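Local coordinates for sensor protein (Haloarcula marismortui ATCC 43049, PDB 3BWL) that probably serves as a phosphorelay sensor histidine kinase, represented here by a PAS domain that holds an indole-3-carbaldehyde molecule in its pocket, at residues 44-49 with 91-96. Residues are numbered along the deposited sequence; the frame is centred on the assembly and turned at random. Where two conformers were deposited one is given.
Sequences QRFCAE and GLYERR. With I3A (1H-indole-3-carbaldehyde), chain F.
Phe46 turns a ring edge toward the face of Tyr93 in a T-shaped pair, centroids 5.8 Å apart and planes at 70°, and the guanidinium of Arg95 takes Glu49 O at its edge, in its own plane. These contacts join helix 44-50 of the PAS fold to strand 86-94, one of the two outermost in the antiparallel sheet of this chain, at the side of the ligand pocket. Phe46 has CG anti to the backbone N (chi1 -176°), which carries the ring toward strand 86-94 and sets CE1 4.1 Å from Tyr93 OH; Met29 and Asp31 of strand 29-33 touch both side chains. Tyr93 belongs to the pocket of 1H-indole-3-carbaldehyde: its OH lies 3.2 Å from C2 of the ligand, its CE1 3.8 Å from that same carbon, while Ser122 OG holds the hydroxyl by a hydrogen bond. With an alanine in place of Tyr93, the Phe46 edge would probably lose its aromatic partner, Ser122 its hydroxyl mate, and a gap would open beside the indole. Toward the end of the helix the contact becomes polar. Arg95, extended from CG to NE, reaches Glu49 O with NE at 3.0 Å, a weak bond bent to 132°, while its NH1 is held by Ser99. The Glu49 carboxylate is divided between partners: OE2 forms a salt bridge with Arg86 of the second subunit, and a water bridges OE1 to Arg95 NH2. That water lies 2.6 Å from Glu49 OE1 and accepts from Arg95 NH2 at 2.9 Å.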
loop_
_atom_site.group_PDB
_atom_site.type_symbol
_atom_site.label_atom_id
_atom_site.label_comp_id
_atom_site.label_asym_id
_atom_site.label_seq_id
_atom_site.Cartn_x
_atom_site.Cartn_y
_atom_site.Cartn_z
ATOM N N GLN A 44 8.605 -5.019 -3.551
ATOM C CA GLN A 44 8.970 -6.354 -4.043
ATOM C C GLN A 44 7.869 -6.900 -4.949
ATOM O O GLN A 44 8.169 -7.579 -5.944
ATOM C CB GLN A 44 9.303 -7.328 -2.901
ATOM C CG GLN A 44 9.521 -8.784 -3.398
ATOM C CD GLN A 44 10.833 -8.981 -4.143
ATOM O OE1 GLN A 44 11.913 -8.837 -3.569
ATOM N NE2 GLN A 44 10.743 -9.342 -5.424
ATOM N N ARG A 45 6.603 -6.567 -4.637
ATOM C CA ARG A 45 5.473 -7.027 -5.451
ATOM C C ARG A 45 5.630 -6.565 -6.934
ATOM O O ARG A 45 5.387 -7.339 -7.854
ATOM C CB ARG A 45 4.133 -6.564 -4.858
ATOM C CG ARG A 45 2.913 -7.218 -5.543
ATOM C CD ARG A 45 2.753 -8.690 -5.243
ATOM N NE ARG A 45 2.439 -8.870 -3.809
ATOM C CZ ARG A 45 2.263 -10.032 -3.177
ATOM N NH1 ARG A 45 2.367 -11.178 -3.820
ATOM N NH2 ARG A 45 1.962 -10.044 -1.874
ATOM N N PHE A 46 5.998 -5.310 -7.133
ATOM C CA PHE A 46 6.217 -4.772 -8.484
ATOM C C PHE A 46 7.238 -5.624 -9.232
ATOM O O PHE A 46 6.985 -6.059 -10.354
ATOM C CB PHE A 46 6.687 -3.320 -8.377
ATOM C CG PHE A 46 6.843 -2.637 -9.707
ATOM C CD1 PHE A 46 5.863 -1.764 -10.154
ATOM C CD2 PHE A 46 7.964 -2.866 -10.493
ATOM C CE1 PHE A 46 5.978 -1.122 -11.395
ATOM C CE2 PHE A 46 8.113 -2.239 -11.747
ATOM C CZ PHE A 46 7.130 -1.347 -12.183
ATOM N N CYS A 47 8.396 -5.858 -8.598
ATOM C CA CYS A 47 9.502 -6.609 -9.208
ATOM C C CYS A 47 9.094 -8.067 -9.495
ATOM O O CYS A 47 9.319 -8.605 -10.621
ATOM C CB CYS A 47 10.719 -6.556 -8.277
ATOM S SG CYS A 47 11.354 -4.908 -8.106
ATOM N N ALA A 48 8.507 -8.706 -8.485
ATOM C CA ALA A 48 8.071 -10.090 -8.605
ATOM C C ALA A 48 7.025 -10.282 -9.705
ATOM O O ALA A 48 7.161 -11.182 -10.522
ATOM C CB ALA A 48 7.522 -10.587 -7.301
ATOM N N GLU A 49 5.996 -9.447 -9.711
ATOM C CA GLU A 49 4.896 -9.557 -10.700
ATOM C C GLU A 49 5.437 -9.387 -12.128
ATOM O O GLU A 49 5.015 -10.107 -13.029
ATOM C CB GLU A 49 3.806 -8.531 -10.421
ATOM C CG GLU A 49 2.961 -8.829 -9.110
ATOM C CD GLU A 49 1.768 -9.752 -9.337
ATOM O OE1 GLU A 49 1.843 -10.667 -10.190
ATOM O OE2 GLU A 49 0.725 -9.529 -8.678
ATOM N N GLY A 91 -3.432 0.681 -17.600
ATOM C CA GLY A 91 -2.122 0.517 -18.224
ATOM C C GLY A 91 -1.945 -0.934 -18.606
ATOM O O GLY A 91 -2.835 -1.756 -18.331
ATOM N N LEU A 92 -0.820 -1.242 -19.218
ATOM C CA LEU A 92 -0.548 -2.607 -19.670
ATOM C C LEU A 92 0.943 -2.902 -19.516
ATOM O O LEU A 92 1.757 -2.516 -20.373
ATOM C CB LEU A 92 -1.025 -2.830 -21.134
ATOM C CG LEU A 92 -0.751 -4.223 -21.694
ATOM C CD1 LEU A 92 -1.781 -5.241 -21.144
ATOM C CD2 LEU A 92 -0.862 -4.143 -23.254
ATOM N N TYR A 93 1.314 -3.541 -18.408
ATOM C CA TYR A 93 2.719 -3.819 -18.154
ATOM C C TYR A 93 3.226 -4.968 -19.018
ATOM O O TYR A 93 2.497 -5.907 -19.283
ATOM C CB TYR A 93 2.951 -4.184 -16.682
ATOM C CG TYR A 93 2.797 -3.011 -15.725
ATOM C CD1 TYR A 93 3.471 -1.804 -15.964
ATOM C CD2 TYR A 93 2.037 -3.123 -14.564
ATOM C CE1 TYR A 93 3.353 -0.741 -15.078
ATOM C CE2 TYR A 93 1.902 -2.059 -13.648
ATOM C CZ TYR A 93 2.551 -0.866 -13.935
ATOM O OH TYR A 93 2.424 0.185 -13.071
ATOM N N GLU A 94 4.470 -4.836 -19.440
ATOM C CA GLU A 94 5.185 -5.899 -20.135
ATOM C C GLU A 94 6.150 -6.532 -19.154
ATOM O O GLU A 94 7.050 -5.852 -18.606
ATOM C CB GLU A 94 5.965 -5.307 -21.292
ATOM C CG GLU A 94 6.566 -6.353 -22.211
ATOM C CD GLU A 94 7.247 -5.695 -23.403
ATOM O OE1 GLU A 94 8.009 -4.714 -23.203
ATOM O OE2 GLU A 94 7.010 -6.131 -24.545
ATOM N N ARG A 95 5.949 -7.821 -18.903
ATOM C CA ARG A 95 6.853 -8.572 -18.060
ATOM C C ARG A 95 8.200 -8.848 -18.760
ATOM O O ARG A 95 8.301 -8.786 -20.018
ATOM C CB ARG A 95 6.224 -9.908 -17.648
ATOM C CG ARG A 95 4.860 -9.767 -16.913
ATOM C CD ARG A 95 4.651 -11.035 -16.101
ATOM N NE ARG A 95 3.367 -11.021 -15.409
ATOM C CZ ARG A 95 2.184 -11.282 -15.972
ATOM N NH1 ARG A 95 2.082 -11.539 -17.279
ATOM N NH2 ARG A 95 1.063 -11.234 -15.215
ATOM N N ARG A 96 9.201 -9.229 -17.957
ATOM C CA ARG A 96 10.511 -9.588 -18.533
ATOM C C ARG A 96 10.405 -10.630 -19.641
ATOM O O ARG A 96 11.087 -10.534 -20.677
ATOM C CB ARG A 96 11.455 -10.091 -17.463
ATOM C CG ARG A 96 12.929 -10.073 -17.906
ATOM C CD ARG A 96 13.799 -10.389 -16.676
ATOM N NE ARG A 96 15.224 -10.154 -16.895
ATOM C CZ ARG A 96 16.022 -10.995 -17.552
ATOM N NH1 ARG A 96 17.318 -10.711 -17.698
ATOM N NH2 ARG A 96 15.524 -12.115 -18.082
HETATM O O I3A F . 3.373 4.611 -12.009
HETATM C "C3'" I3A F . 2.995 3.672 -12.701
HETATM C C3 I3A F . 2.407 3.930 -14.062
HETATM C C2 I3A F . 2.047 2.841 -14.901
HETATM N N I3A F . 1.592 3.477 -16.032
HETATM C C8 I3A F . 1.678 4.835 -15.934
HETATM C C9 I3A F . 2.219 5.174 -14.697
HETATM C C4 I3A F . 2.393 6.526 -14.334
HETATM C C5 I3A F . 2.056 7.542 -15.267
HETATM C C6 I3A F . 1.544 7.200 -16.530
HETATM C C7 I3A F . 1.347 5.843 -16.854
HETATM O O HOH W 1 2.259 -11.629 -12.586
#